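Local coordinates for adenine phosphoribosyltransferase, putative (Trypanosoma brucei brucei, PDB 5VN4), which probably catalyses the formation of AMP from adenine and 5-phospho-alpha-D-ribose 1-diphosphate, with release of diphosphate, in purine salvage, at residues Glu61-Arg64 and Gly65-Asp68; Arg67-Phe70 and Val71-Lys75; Phe19-Ser22 and Lys23-Leu27; Lys190-Gln193 and Pro194-Phe198; Trp37-Pro40 and Ala41-Pro44. One frame throughout, in Å; residues are numbered along the deposited sequence.

Interaction 1. Residues Glu61-Arg64 and Gly65-Asp68; sequences EVMR and GIRD
Asp68 N donates to Arg64 O at 2.8 Å, and Ile66 N to Val62 O at 2.8 Å. These are regular i to i+4 bonds of an alpha helix. Gly65 N to Glu61 O and Arg67 N to Met63 O continue the ladder. On the polar side, Arg64 and Arg67 run side by side, with their guanidinium planes 49° apart. Arg67 NH2 approaches Arg64 CG at 3.3 Å and lies at the edge of the Arg64 guanidinium. A water accepts from Arg67 NH2 at 3.0 Å and, weakly, from Arg64 NE, so it joins the two like charges. Asp68 probably eases them further: its OD1 takes Arg67 NE at 2.7 Å in a salt bridge, on the anti side but well out of the carboxylate plane. Arg67 reaches it through bends at chi2 and chi3. On the apolar side, Ile66 CD1 lies 3.9 Å from Val62 CG1 and more loosely against Met63 SD. In the dimer, Arg64 NH2 bonds Asn103 and Val100 of the second subunit, and Arg67 NH1 forms a salt bridge with Glu101 there. Within the chain, Val62 and Ile66 pack on Phe31 of helix 26-34 and Ile56 of helix 54-57, while Met63, Ile66 and Arg67 meet Met97 of helix 95-102.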
loop_
_atom_site.group_PDB
_atom_site.type_symbol
_atom_site.label_atom_id
_atom_site.label_comp_id
_atom_site.label_asym_id
_atom_site.label_seq_id
_atom_site.Cartn_x
_atom_site.Cartn_y
_atom_site.Cartn_z
ATOM N N GLU A 61 6.569 15.917 -3.417
ATOM C CA GLU A 61 7.801 16.413 -2.808
ATOM C C GLU A 61 8.062 15.751 -1.456
ATOM O O GLU A 61 9.187 15.323 -1.171
ATOM C CB GLU A 61 7.767 17.940 -2.689
ATOM C CG GLU A 61 9.034 18.536 -2.094
ATOM C CD GLU A 61 9.016 20.051 -2.050
ATOM O OE1 GLU A 61 10.018 20.662 -2.463
ATOM O OE2 GLU A 61 8.003 20.631 -1.613
ATOM N N VAL A 62 7.037 15.662 -0.601
ATOM C CA VAL A 62 7.222 14.992 0.687
ATOM C C VAL A 62 7.459 13.496 0.495
ATOM O O VAL A 62 8.297 12.898 1.182
ATOM C CB VAL A 62 6.058 15.295 1.655
ATOM C CG1 VAL A 62 6.101 14.360 2.866
ATOM C CG2 VAL A 62 6.101 16.754 2.120
ATOM N N MET A 63 6.729 12.863 -0.431
ATOM C CA MET A 63 6.966 11.444 -0.693
ATOM C C MET A 63 8.404 11.194 -1.131
ATOM O O MET A 63 9.048 10.244 -0.668
ATOM C CB MET A 63 5.983 10.914 -1.735
ATOM C CG MET A 63 4.556 10.782 -1.229
ATOM S SD MET A 63 4.365 9.477 0.024
ATOM C CE MET A 63 4.251 8.012 -1.007
ATOM N N ARG A 64 8.925 12.049 -2.013
ATOM C CA ARG A 64 10.323 11.942 -2.417
ATOM C C ARG A 64 11.261 12.164 -1.234
ATOM O O ARG A 64 12.298 11.501 -1.128
ATOM C CB ARG A 64 10.609 12.939 -3.537
ATOM C CG ARG A 64 11.983 12.798 -4.174
ATOM C CD ARG A 64 12.100 13.705 -5.391
ATOM N NE ARG A 64 10.927 13.560 -6.252
ATOM C CZ ARG A 64 9.996 14.494 -6.427
ATOM N NH1 ARG A 64 10.106 15.673 -5.827
ATOM N NH2 ARG A 64 8.960 14.251 -7.216
ATOM N N GLY A 65 10.923 13.097 -0.336
ATOM C CA GLY A 65 11.759 13.307 0.834
ATOM C C GLY A 65 11.777 12.101 1.757
ATOM O O GLY A 65 12.827 11.737 2.295
ATOM N N ILE A 66 10.617 11.457 1.938
ATOM C CA ILE A 66 10.547 10.221 2.720
ATOM C C ILE A 66 11.411 9.145 2.078
ATOM O O ILE A 66 12.231 8.492 2.740
ATOM C CB ILE A 66 9.085 9.749 2.845
ATOM C CG1 ILE A 66 8.230 10.749 3.621
ATOM C CG2 ILE A 66 9.016 8.353 3.480
ATOM C CD1 ILE A 66 6.747 10.531 3.394
ATOM N N ARG A 67 11.193 8.906 0.783
ATOM C CA ARG A 67 11.967 7.910 0.054
ATOM C C ARG A 67 13.457 8.190 0.182
ATOM O O ARG A 67 14.244 7.302 0.538
ATOM C CB ARG A 67 11.537 7.935 -1.416
ATOM C CG ARG A 67 12.071 6.797 -2.274
ATOM C CD ARG A 67 13.375 7.115 -3.009
ATOM N NE ARG A 67 13.430 8.434 -3.640
ATOM C CZ ARG A 67 13.032 8.720 -4.880
ATOM N NH1 ARG A 67 12.494 7.790 -5.660
ATOM N NH2 ARG A 67 13.168 9.957 -5.335
ATOM N N ASP A 68 13.862 9.429 -0.099
ATOM C CA ASP A 68 15.282 9.767 -0.100
ATOM C C ASP A 68 15.887 9.594 1.283
ATOM O O ASP A 68 17.017 9.113 1.417
ATOM C CB ASP A 68 15.483 11.203 -0.586
ATOM C CG ASP A 68 15.226 11.374 -2.074
ATOM O OD1 ASP A 68 15.108 10.364 -2.796
ATOM O OD2 ASP A 68 15.139 12.538 -2.521
HETATM O O HOH W 1 12.398 11.199 -7.950
#

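Interaction 2. Residues Arg67-Phe70 and Val71-Lys75; sequences RDFF and VDRYK
Phe70 and Tyr74 sit one turn apart on helix 60-75 and point the same way. This is an i to i+4 aromatic pair on an alpha helix of the type I phosphoribosyltransferase fold. Their ring planes are 29° apart and slid so far that the rings barely overlap, with centroids 5.8 Å apart. The touch is therefore local: Phe70 CD1 lies 3.5 Å from Tyr74 OH and 3.7 Å from Tyr74 CE2. Both rings leave the helix with CG anti to the carbonyl carbon (chi1 -75° for Phe70), which keeps them side by side. The Tyr74 hydroxyl is hydrogen-bonded to Glu179.

Phe69 and Arg73 form a second pair. The Arg73 chain is extended from CG to NE and runs alongside the ring, whose CE2 is 3.8 Å from Arg73 CD. The guanidinium is nearly parallel to the ring, and Glu179 holds its NE in a salt bridge. One carboxylate thus receives both polar ends, Arg73 and Tyr74. Phe69 CD2 also lies over the centre of the Phe70 ring, 3.8 Å above its plane. Phe69 and Phe70 touch Leu211 of strand 208-213, and Phe70 and Tyr74 touch Ala181 of strand 176-182. Val71 turns instead beside Arg67, its CG2 3.9 Å from Arg67 CD. A water donates to Phe69 O at 2.8 Å and, in the Asp72 conformer given, to Asp72 OD1 at 2.9 Å.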
loop_
_atom_site.group_PDB
_atom_site.type_symbol
_atom_site.label_atom_id
_atom_site.label_comp_id
_atom_site.label_asym_id
_atom_site.label_seq_id
_atom_site.Cartn_x
_atom_site.Cartn_y
_atom_site.Cartn_z
ATOM N N ARG A 67 11.193 8.906 0.783
ATOM C CA ARG A 67 11.967 7.910 0.054
ATOM C C ARG A 67 13.457 8.190 0.182
ATOM O O ARG A 67 14.244 7.302 0.538
ATOM C CB ARG A 67 11.537 7.935 -1.416
ATOM C CG ARG A 67 12.071 6.797 -2.274
ATOM C CD ARG A 67 13.375 7.115 -3.009
ATOM N NE ARG A 67 13.430 8.434 -3.640
ATOM C CZ ARG A 67 13.032 8.720 -4.880
ATOM N NH1 ARG A 67 12.494 7.790 -5.660
ATOM N NH2 ARG A 67 13.168 9.957 -5.335
ATOM N N ASP A 68 13.862 9.429 -0.099
ATOM C CA ASP A 68 15.282 9.767 -0.100
ATOM C C ASP A 68 15.887 9.594 1.283
ATOM O O ASP A 68 17.017 9.113 1.417
ATOM C CB ASP A 68 15.483 11.203 -0.586
ATOM C CG ASP A 68 15.226 11.374 -2.074
ATOM O OD1 ASP A 68 15.108 10.364 -2.796
ATOM O OD2 ASP A 68 15.139 12.538 -2.521
ATOM N N PHE A 69 15.150 9.990 2.325
ATOM C CA PHE A 69 15.670 9.853 3.683
ATOM C C PHE A 69 16.004 8.401 4.000
ATOM O O PHE A 69 17.118 8.087 4.445
ATOM C CB PHE A 69 14.674 10.397 4.710
ATOM C CG PHE A 69 15.172 10.264 6.119
ATOM C CD1 PHE A 69 15.968 11.254 6.676
ATOM C CD2 PHE A 69 14.910 9.124 6.863
ATOM C CE1 PHE A 69 16.477 11.124 7.959
ATOM C CE2 PHE A 69 15.418 8.987 8.144
ATOM C CZ PHE A 69 16.197 9.993 8.695
ATOM N N PHE A 70 15.047 7.496 3.779
ATOM C CA PHE A 70 15.262 6.109 4.184
ATOM C C PHE A 70 16.204 5.356 3.249
ATOM O O PHE A 70 16.989 4.521 3.713
ATOM C CB PHE A 70 13.926 5.394 4.374
ATOM C CG PHE A 70 13.212 5.791 5.630
ATOM C CD1 PHE A 70 13.710 5.400 6.865
ATOM C CD2 PHE A 70 12.058 6.557 5.584
ATOM C CE1 PHE A 70 13.073 5.748 8.032
ATOM C CE2 PHE A 70 11.416 6.920 6.754
ATOM C CZ PHE A 70 11.922 6.508 7.981
ATOM N N VAL A 71 16.168 5.642 1.948
ATOM C CA VAL A 71 17.136 5.029 1.044
ATOM C C VAL A 71 18.552 5.424 1.440
ATOM O O VAL A 71 19.435 4.570 1.577
ATOM C CB VAL A 71 16.817 5.380 -0.419
ATOM C CG1 VAL A 71 17.971 4.948 -1.326
ATOM C CG2 VAL A 71 15.518 4.709 -0.844
ATOM N N ASP A 72 18.782 6.724 1.665
ATOM C CA ASP A 72 20.115 7.174 2.056
ATOM C C ASP A 72 20.533 6.573 3.389
ATOM O O ASP A 72 21.694 6.183 3.563
ATOM C CB ASP A 72 20.178 8.701 2.123
ATOM C CG ASP A 72 21.434 9.206 2.827
ATOM O OD1 ASP A 72 21.420 9.350 4.071
ATOM O OD2 ASP A 72 22.447 9.443 2.133
ATOM N N ARG A 73 19.602 6.496 4.342
ATOM C CA ARG A 73 19.918 5.976 5.666
ATOM C C ARG A 73 20.380 4.529 5.585
ATOM O O ARG A 73 21.399 4.152 6.179
ATOM C CB ARG A 73 18.684 6.098 6.560
ATOM C CG ARG A 73 18.880 5.592 7.968
ATOM C CD ARG A 73 17.698 6.018 8.825
ATOM N NE ARG A 73 17.831 5.514 10.187
ATOM C CZ ARG A 73 18.558 6.102 11.131
ATOM N NH1 ARG A 73 19.207 7.233 10.871
ATOM N NH2 ARG A 73 18.624 5.563 12.341
ATOM N N TYR A 74 19.638 3.701 4.851
ATOM C CA TYR A 74 19.958 2.282 4.807
ATOM C C TYR A 74 21.070 1.959 3.818
ATOM O O TYR A 74 21.742 0.940 3.986
ATOM C CB TYR A 74 18.690 1.460 4.557
ATOM C CG TYR A 74 17.620 1.722 5.603
ATOM C CD1 TYR A 74 17.959 1.890 6.947
ATOM C CD2 TYR A 74 16.279 1.825 5.251
ATOM C CE1 TYR A 74 16.990 2.143 7.907
ATOM C CE2 TYR A 74 15.301 2.081 6.200
ATOM C CZ TYR A 74 15.660 2.236 7.530
ATOM O OH TYR A 74 14.686 2.487 8.470
ATOM N N LYS A 75 21.297 2.816 2.817
ATOM C CA LYS A 75 22.455 2.639 1.946
ATOM C C LYS A 75 23.758 2.861 2.698
ATOM O O LYS A 75 24.798 2.321 2.305
ATOM C CB LYS A 75 22.412 3.625 0.779
ATOM C CG LYS A 75 21.607 3.193 -0.419
ATOM C CD LYS A 75 22.141 3.891 -1.665
ATOM C CE LYS A 75 21.124 3.891 -2.789
ATOM N NZ LYS A 75 20.545 2.539 -2.997
HETATM O O HOH W 2 19.098 9.584 5.755
#

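Interaction 3. Residues Phe19-Ser22 and Lys23-Leu27; sequences FTLS and KDSPL
Ser22 and Ser25 close a type I beta turn that leads from strand 18-21 into helix 26-34. Ser25 N donates to Ser22 O at 3.2 Å. The N-H points almost straight at the oxygen (164°), but the donor sits above the carbonyl plane and not on a lone pair. The Ser22 side chain folds back over the same turn. Its OG lies between the backbone N and the carbonyl carbon (chi1 68°), and this sets it 3.4 Å from Ser25 CB. Asp24 turns its carboxylate back toward the same hydroxyl. The direct approach of Ser22 OG to Asp24 OD1 is long, at best a weak bond. A water is the firmer link, lying 2.8 Å from Ser22 OG and donating to Asp24 OD2 at 3.0 Å.

Ser25 is the N-cap residue of the helix. Its OG accepts weakly from Leu27 N at 3.4 Å, which gives a partner to an N-H of the first turn. The apolar side of the turn is formed by Leu21, whose two methyls divide the work. CD2 touches the capping hydroxyl, Ser25 OG, while CD1 packs on Leu27 CB at 3.9 Å. The two leucines cross at a slant. Met9 touches Leu21, Ser25 and Leu27, and Leu211 of strand 208-213 meets both leucines. Strand 18-21 is held between strands 11-15 and 208-213 by backbone bonds. Arg28, one residue into the helix beyond Leu27, reaches back to the turn: its NE bonds Ser22 O and its NH2 bonds Leu21 O.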
loop_
_atom_site.group_PDB
_atom_site.type_symbol
_atom_site.label_atom_id
_atom_site.label_comp_id
_atom_site.label_asym_id
_atom_site.label_seq_id
_atom_site.Cartn_x
_atom_site.Cartn_y
_atom_site.Cartn_z
ATOM N N PHE A 19 13.483 8.211 17.843
ATOM C CA PHE A 19 14.109 9.293 17.094
ATOM C C PHE A 19 13.099 9.953 16.167
ATOM O O PHE A 19 12.249 9.275 15.585
ATOM C CB PHE A 19 15.253 8.759 16.226
ATOM C CG PHE A 19 16.391 8.157 17.009
ATOM C CD1 PHE A 19 16.343 6.833 17.441
ATOM C CD2 PHE A 19 17.513 8.914 17.309
ATOM C CE1 PHE A 19 17.405 6.281 18.162
ATOM C CE2 PHE A 19 18.573 8.367 18.019
ATOM C CZ PHE A 19 18.515 7.046 18.451
ATOM N N THR A 20 13.216 11.273 16.019
ATOM C CA THR A 20 12.382 12.030 15.099
ATOM C C THR A 20 13.224 13.166 14.526
ATOM O O THR A 20 14.295 13.481 15.042
ATOM C CB THR A 20 11.117 12.527 15.813
ATOM O OG1 THR A 20 10.180 13.032 14.855
ATOM C CG2 THR A 20 11.448 13.614 16.828
ATOM N N LEU A 21 12.759 13.770 13.434
ATOM C CA LEU A 21 13.548 14.837 12.830
ATOM C C LEU A 21 13.713 16.003 13.801
ATOM O O LEU A 21 12.836 16.284 14.624
ATOM C CB LEU A 21 12.888 15.339 11.545
ATOM C CG LEU A 21 12.998 14.429 10.320
ATOM C CD1 LEU A 21 12.049 14.931 9.241
ATOM C CD2 LEU A 21 14.427 14.357 9.801
ATOM N N SER A 22 14.849 16.693 13.693
ATOM C CA SER A 22 15.060 17.898 14.483
ATOM C C SER A 22 13.953 18.918 14.208
ATOM O O SER A 22 13.274 18.881 13.180
ATOM C CB SER A 22 16.412 18.517 14.139
ATOM O OG SER A 22 16.395 19.028 12.822
ATOM N N LYS A 23 13.775 19.843 15.151
ATOM C CA LYS A 23 12.705 20.831 15.028
ATOM C C LYS A 23 12.877 21.708 13.795
ATOM O O LYS A 23 11.882 22.120 13.182
ATOM C CB LYS A 23 12.642 21.713 16.277
ATOM C CG LYS A 23 12.273 20.977 17.544
ATOM C CD LYS A 23 12.013 21.980 18.659
ATOM C CE LYS A 23 11.717 21.296 19.980
ATOM N NZ LYS A 23 12.961 20.792 20.620
ATOM N N ASP A 24 14.119 22.008 13.424
ATOM C CA ASP A 24 14.425 22.909 12.324
ATOM C C ASP A 24 14.609 22.194 10.992
ATOM O O ASP A 24 14.860 22.865 9.988
ATOM C CB ASP A 24 15.709 23.674 12.647
ATOM C CG ASP A 24 16.859 22.740 12.942
ATOM O OD1 ASP A 24 16.840 22.104 14.019
ATOM O OD2 ASP A 24 17.751 22.605 12.077
ATOM N N SER A 25 14.492 20.865 10.955
ATOM C CA SER A 25 14.805 20.112 9.744
ATOM C C SER A 25 13.941 20.580 8.575
ATOM O O SER A 25 12.715 20.678 8.716
ATOM C CB SER A 25 14.550 18.629 9.980
ATOM O OG SER A 25 14.742 17.925 8.767
ATOM N N PRO A 26 14.531 20.867 7.410
ATOM C CA PRO A 26 13.710 21.264 6.256
ATOM C C PRO A 26 12.636 20.254 5.894
ATOM O O PRO A 26 11.544 20.653 5.467
ATOM C CB PRO A 26 14.746 21.445 5.136
ATOM C CG PRO A 26 15.998 21.815 5.863
ATOM C CD PRO A 26 15.972 20.997 7.132
ATOM N N LEU A 27 12.895 18.956 6.073
ATOM C CA LEU A 27 11.875 17.964 5.754
ATOM C C LEU A 27 10.720 18.033 6.745
ATOM O O LEU A 27 9.554 17.879 6.357
ATOM C CB LEU A 27 12.489 16.564 5.693
ATOM C CG LEU A 27 11.526 15.419 5.369
ATOM C CD1 LEU A 27 10.756 15.685 4.079
ATOM C CD2 LEU A 27 12.264 14.082 5.290
HETATM O O HOH W 3 18.597 19.814 11.301
#

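Interaction 4. Residues Lys190-Gln193 and Pro194-Phe198; sequences KGTQ and PAHTF
The His196 imidazole has Thr192 on one face. Thr192 CA stands 4.3 Å above the ring plane, offset toward the rim. Thr192 CB comes to 3.5 Å from His196 ND1, and CG2 to 3.6 Å from His196 CE1. The two side chains slant across each other. His196 CG is anti to the carbonyl carbon (chi1 -75°), which lays the ring back along the helix over Thr192. The far nitrogen, NE2, is hydrogen-bonded to Val206 O, and Phe208 and the imidazole meet edge to face, which should restrict rotation of the ring.

Beneath it, His196 N donates to Thr192 O at 2.9 Å. At the next step, Gln193 O is gripped twice by Thr197. The hydroxyl OG1 donates at 2.8 Å from above the carbonyl plane, while the backbone N gives only a weak bond. A water donates to Thr197 OG1 and, in the Gln193 conformer given, also accepts from Gln193 NE2. Another water bridges near the helix start, donating to Gly191 O at 2.8 Å and accepting from Ala195 N at 2.9 Å. The Pro194 ring packs close by, with CD 3.5 Å from Gly191 O. Helix 192-197 belongs to a beta-alpha-beta unit between strands 184-185 and 208-213. Thr192 and Ala195 face Phe208 of the latter, and Ala195 and Phe198 meet helix 161-172.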
loop_
_atom_site.group_PDB
_atom_site.type_symbol
_atom_site.label_atom_id
_atom_site.label_comp_id
_atom_site.label_asym_id
_atom_site.label_seq_id
_atom_site.Cartn_x
_atom_site.Cartn_y
_atom_site.Cartn_z
ATOM N N LYS A 190 4.362 6.561 23.937
ATOM C CA LYS A 190 5.478 5.675 24.270
ATOM C C LYS A 190 5.360 4.331 23.547
ATOM O O LYS A 190 5.442 3.255 24.148
ATOM C CB LYS A 190 5.628 5.521 25.785
ATOM C CG LYS A 190 5.863 6.853 26.496
ATOM C CD LYS A 190 6.033 6.688 28.000
ATOM C CE LYS A 190 6.194 8.041 28.680
ATOM N NZ LYS A 190 7.359 8.807 28.146
ATOM N N GLY A 191 5.171 4.405 22.228
ATOM C CA GLY A 191 4.956 3.229 21.395
ATOM C C GLY A 191 6.164 2.335 21.226
ATOM O O GLY A 191 6.020 1.237 20.679
ATOM N N THR A 192 7.343 2.765 21.677
ATOM C CA THR A 192 8.487 1.864 21.758
ATOM C C THR A 192 8.289 0.779 22.805
ATOM O O THR A 192 8.909 -0.281 22.701
ATOM C CB THR A 192 9.721 2.669 22.187
ATOM O OG1 THR A 192 9.322 3.613 23.192
ATOM C CG2 THR A 192 10.359 3.425 21.010
ATOM N N GLN A 193 7.450 1.018 23.813
ATOM C CA GLN A 193 7.432 0.131 24.976
ATOM C C GLN A 193 7.084 -1.313 24.646
ATOM O O GLN A 193 7.802 -2.214 25.112
ATOM C CB GLN A 193 6.554 0.703 26.091
ATOM C CG GLN A 193 6.406 -0.245 27.273
ATOM C CD GLN A 193 5.354 0.224 28.254
ATOM O OE1 GLN A 193 4.986 1.400 28.271
ATOM N NE2 GLN A 193 4.854 -0.694 29.073
ATOM N N PRO A 194 6.021 -1.615 23.886
ATOM C CA PRO A 194 5.714 -3.037 23.637
ATOM C C PRO A 194 6.846 -3.778 22.946
ATOM O O PRO A 194 7.265 -4.841 23.421
ATOM C CB PRO A 194 4.413 -2.979 22.822
ATOM C CG PRO A 194 3.805 -1.649 23.169
ATOM C CD PRO A 194 4.972 -0.728 23.340
ATOM N N ALA A 195 7.395 -3.214 21.867
ATOM C CA ALA A 195 8.491 -3.866 21.156
ATOM C C ALA A 195 9.722 -4.003 22.040
ATOM O O ALA A 195 10.437 -5.010 21.962
ATOM C CB ALA A 195 8.836 -3.069 19.898
ATOM N N HIS A 196 9.997 -2.995 22.874
ATOM C CA HIS A 196 11.214 -2.986 23.679
ATOM C C HIS A 196 11.113 -3.836 24.934
ATOM O O HIS A 196 12.138 -4.068 25.586
ATOM C CB HIS A 196 11.595 -1.561 24.074
ATOM C CG HIS A 196 12.177 -0.766 22.951
ATOM N ND1 HIS A 196 12.418 0.588 23.045
ATOM C CD2 HIS A 196 12.564 -1.131 21.706
ATOM C CE1 HIS A 196 12.929 1.022 21.907
ATOM N NE2 HIS A 196 13.029 -0.001 21.077
ATOM N N THR A 197 9.924 -4.301 25.294
ATOM C CA THR A 197 9.775 -5.145 26.469
ATOM C C THR A 197 9.341 -6.564 26.123
ATOM O O THR A 197 9.459 -7.451 26.973
ATOM C CB THR A 197 8.846 -4.492 27.511
ATOM O OG1 THR A 197 7.554 -4.268 26.955
ATOM C CG2 THR A 197 9.409 -3.153 27.977
ATOM N N PHE A 198 8.905 -6.804 24.884
ATOM C CA PHE A 198 8.586 -8.148 24.409
ATOM C C PHE A 198 9.750 -9.106 24.648
ATOM O O PHE A 198 10.919 -8.750 24.469
ATOM C CB PHE A 198 8.283 -8.084 22.904
ATOM C CG PHE A 198 8.072 -9.432 22.259
ATOM C CD1 PHE A 198 6.971 -10.206 22.586
ATOM C CD2 PHE A 198 8.970 -9.919 21.324
ATOM C CE1 PHE A 198 6.770 -11.445 21.996
ATOM C CE2 PHE A 198 8.774 -11.164 20.719
ATOM C CZ PHE A 198 7.675 -11.927 21.059
HETATM O O HOH W 4 6.008 -1.430 19.979
HETATM O O HOH W 5 6.321 -3.309 29.436
#

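Interaction 5. Residues Trp37-Pro40 and Ala41-Pro44; sequences WYSP and AFSP
Phe42 N donates to Ser39 O at 2.8 Å with an N-H angle of 157°. The donor lies above the carbonyl plane, 46° out of it. This i to i+3 bond closes a single turn of 3-10 helix at Pro40-Ala41, just after strand 37-38. Ser43 N follows with a weak bond to Pro40 O at 3.3 Å.

The side chains pack loosely round this turn. Tyr38 lays its CB 3.6 Å from Phe42 O, and its ring carbon CD2 is 4.2 Å from Phe42 CB. Ser39 OG lies at the edge of the Phe42 ring, near its plane. Farther out, the Tyr38 hydroxyl is bonded to Asn55 and Ser39 OG to Asp224. The Ser43 side chain is about 7 Å from the bound adenine at its nearest, consistent with a second-shell position, since Ser43 touches Phe50 of the adenine pocket. At the dimer interface, Pro44 O accepts from Asn113 of the second subunit, and Tyr38 packs on Ala116 of that subunit. Back within the turn, Ser43 leans over the carbonyl that Phe42 N uses: in the conformer given, Ser43 CB rests 3.3 Å from Ser39 O.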
loop_
_atom_site.group_PDB
_atom_site.type_symbol
_atom_site.label_atom_id
_atom_site.label_comp_id
_atom_site.label_asym_id
_atom_site.label_seq_id
_atom_site.Cartn_x
_atom_site.Cartn_y
_atom_site.Cartn_z
ATOM N N TRP A 37 -4.759 16.970 10.376
ATOM C CA TRP A 37 -5.474 16.072 11.263
ATOM C C TRP A 37 -6.967 16.354 11.208
ATOM O O TRP A 37 -7.404 17.469 10.903
ATOM C CB TRP A 37 -4.967 16.157 12.706
ATOM C CG TRP A 37 -5.147 17.502 13.356
ATOM C CD1 TRP A 37 -4.252 18.532 13.367
ATOM C CD2 TRP A 37 -6.292 17.957 14.092
ATOM N NE1 TRP A 37 -4.769 19.602 14.057
ATOM C CE2 TRP A 37 -6.017 19.272 14.520
ATOM C CE3 TRP A 37 -7.518 17.380 14.438
ATOM C CZ2 TRP A 37 -6.925 20.024 15.267
ATOM C CZ3 TRP A 37 -8.420 18.132 15.191
ATOM C CH2 TRP A 37 -8.115 19.437 15.593
ATOM N N TYR A 38 -7.746 15.327 11.513
ATOM C CA TYR A 38 -9.193 15.414 11.467
ATOM C C TYR A 38 -9.760 15.020 12.820
ATOM O O TYR A 38 -9.267 14.092 13.470
ATOM C CB TYR A 38 -9.737 14.511 10.352
ATOM C CG TYR A 38 -9.244 14.931 8.983
ATOM C CD1 TYR A 38 -7.965 14.589 8.542
ATOM C CD2 TYR A 38 -10.040 15.714 8.144
ATOM C CE1 TYR A 38 -7.504 14.997 7.308
ATOM C CE2 TYR A 38 -9.590 16.112 6.891
ATOM C CZ TYR A 38 -8.318 15.746 6.481
ATOM O OH TYR A 38 -7.840 16.144 5.249
ATOM N N SER A 39 -10.786 15.740 13.247
ATOM C CA SER A 39 -11.443 15.446 14.508
ATOM C C SER A 39 -12.364 14.248 14.321
ATOM O O SER A 39 -12.616 13.806 13.195
ATOM C CB SER A 39 -12.220 16.676 14.968
ATOM O OG SER A 39 -13.324 16.923 14.114
ATOM N N PRO A 40 -12.889 13.689 15.410
ATOM C CA PRO A 40 -13.774 12.522 15.263
ATOM C C PRO A 40 -14.925 12.741 14.299
ATOM O O PRO A 40 -15.313 11.802 13.592
ATOM C CB PRO A 40 -14.246 12.272 16.700
ATOM C CG PRO A 40 -13.056 12.702 17.534
ATOM C CD PRO A 40 -12.513 13.918 16.821
ATOM N N ALA A 41 -15.454 13.964 14.216
ATOM C CA ALA A 41 -16.555 14.252 13.302
ATOM C C ALA A 41 -16.185 14.023 11.841
ATOM O O ALA A 41 -17.076 13.825 11.007
ATOM C CB ALA A 41 -17.036 15.692 13.499
ATOM N N PHE A 42 -14.900 14.038 11.507
ATOM C CA PHE A 42 -14.490 13.878 10.117
ATOM C C PHE A 42 -13.461 12.771 9.949
ATOM O O PHE A 42 -12.658 12.808 9.018
ATOM C CB PHE A 42 -13.998 15.207 9.543
ATOM C CG PHE A 42 -15.094 16.216 9.404
ATOM C CD1 PHE A 42 -15.951 16.169 8.314
ATOM C CD2 PHE A 42 -15.310 17.177 10.384
ATOM C CE1 PHE A 42 -16.984 17.068 8.190
ATOM C CE2 PHE A 42 -16.357 18.091 10.265
ATOM C CZ PHE A 42 -17.190 18.032 9.160
ATOM N N SER A 43 -13.482 11.765 10.811
ATOM C CA SER A 43 -12.451 10.742 10.813
ATOM C C SER A 43 -13.074 9.360 10.900
ATOM O O SER A 43 -14.166 9.199 11.460
ATOM C CB SER A 43 -11.540 10.952 12.028
ATOM O OG SER A 43 -10.815 9.788 12.359
ATOM N N PRO A 44 -12.393 8.336 10.375
ATOM C CA PRO A 44 -12.880 6.960 10.531
ATOM C C PRO A 44 -12.644 6.375 11.917
ATOM O O PRO A 44 -13.180 5.297 12.209
ATOM C CB PRO A 44 -12.089 6.193 9.457
ATOM C CG PRO A 44 -10.801 6.964 9.326
ATOM C CD PRO A 44 -11.197 8.411 9.505
#

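Interactions 1 and 2 are successive parts of helix 60-75 and share Arg67 and Asp68. Interaction 1 pairs charged groups at the dimer interface with an apolar side toward other helices. Interaction 2 is mainly aromatic and faces the main sheet. Interaction 3 touches both, through Leu27 on Gly65 and Leu21 on Phe69, and joins a strand to a helix by a turn and a cap. Interaction 4 lies across the chain's centre from interaction 1 and relies on hydroxyls, an imidazole and waters. Interaction 5, about 25 Å from interaction 1 between centres, is a backbone turn near adenine. It also meets the second subunit. Half the touching residues of interaction 2 are buried, but only two of six in interaction 5.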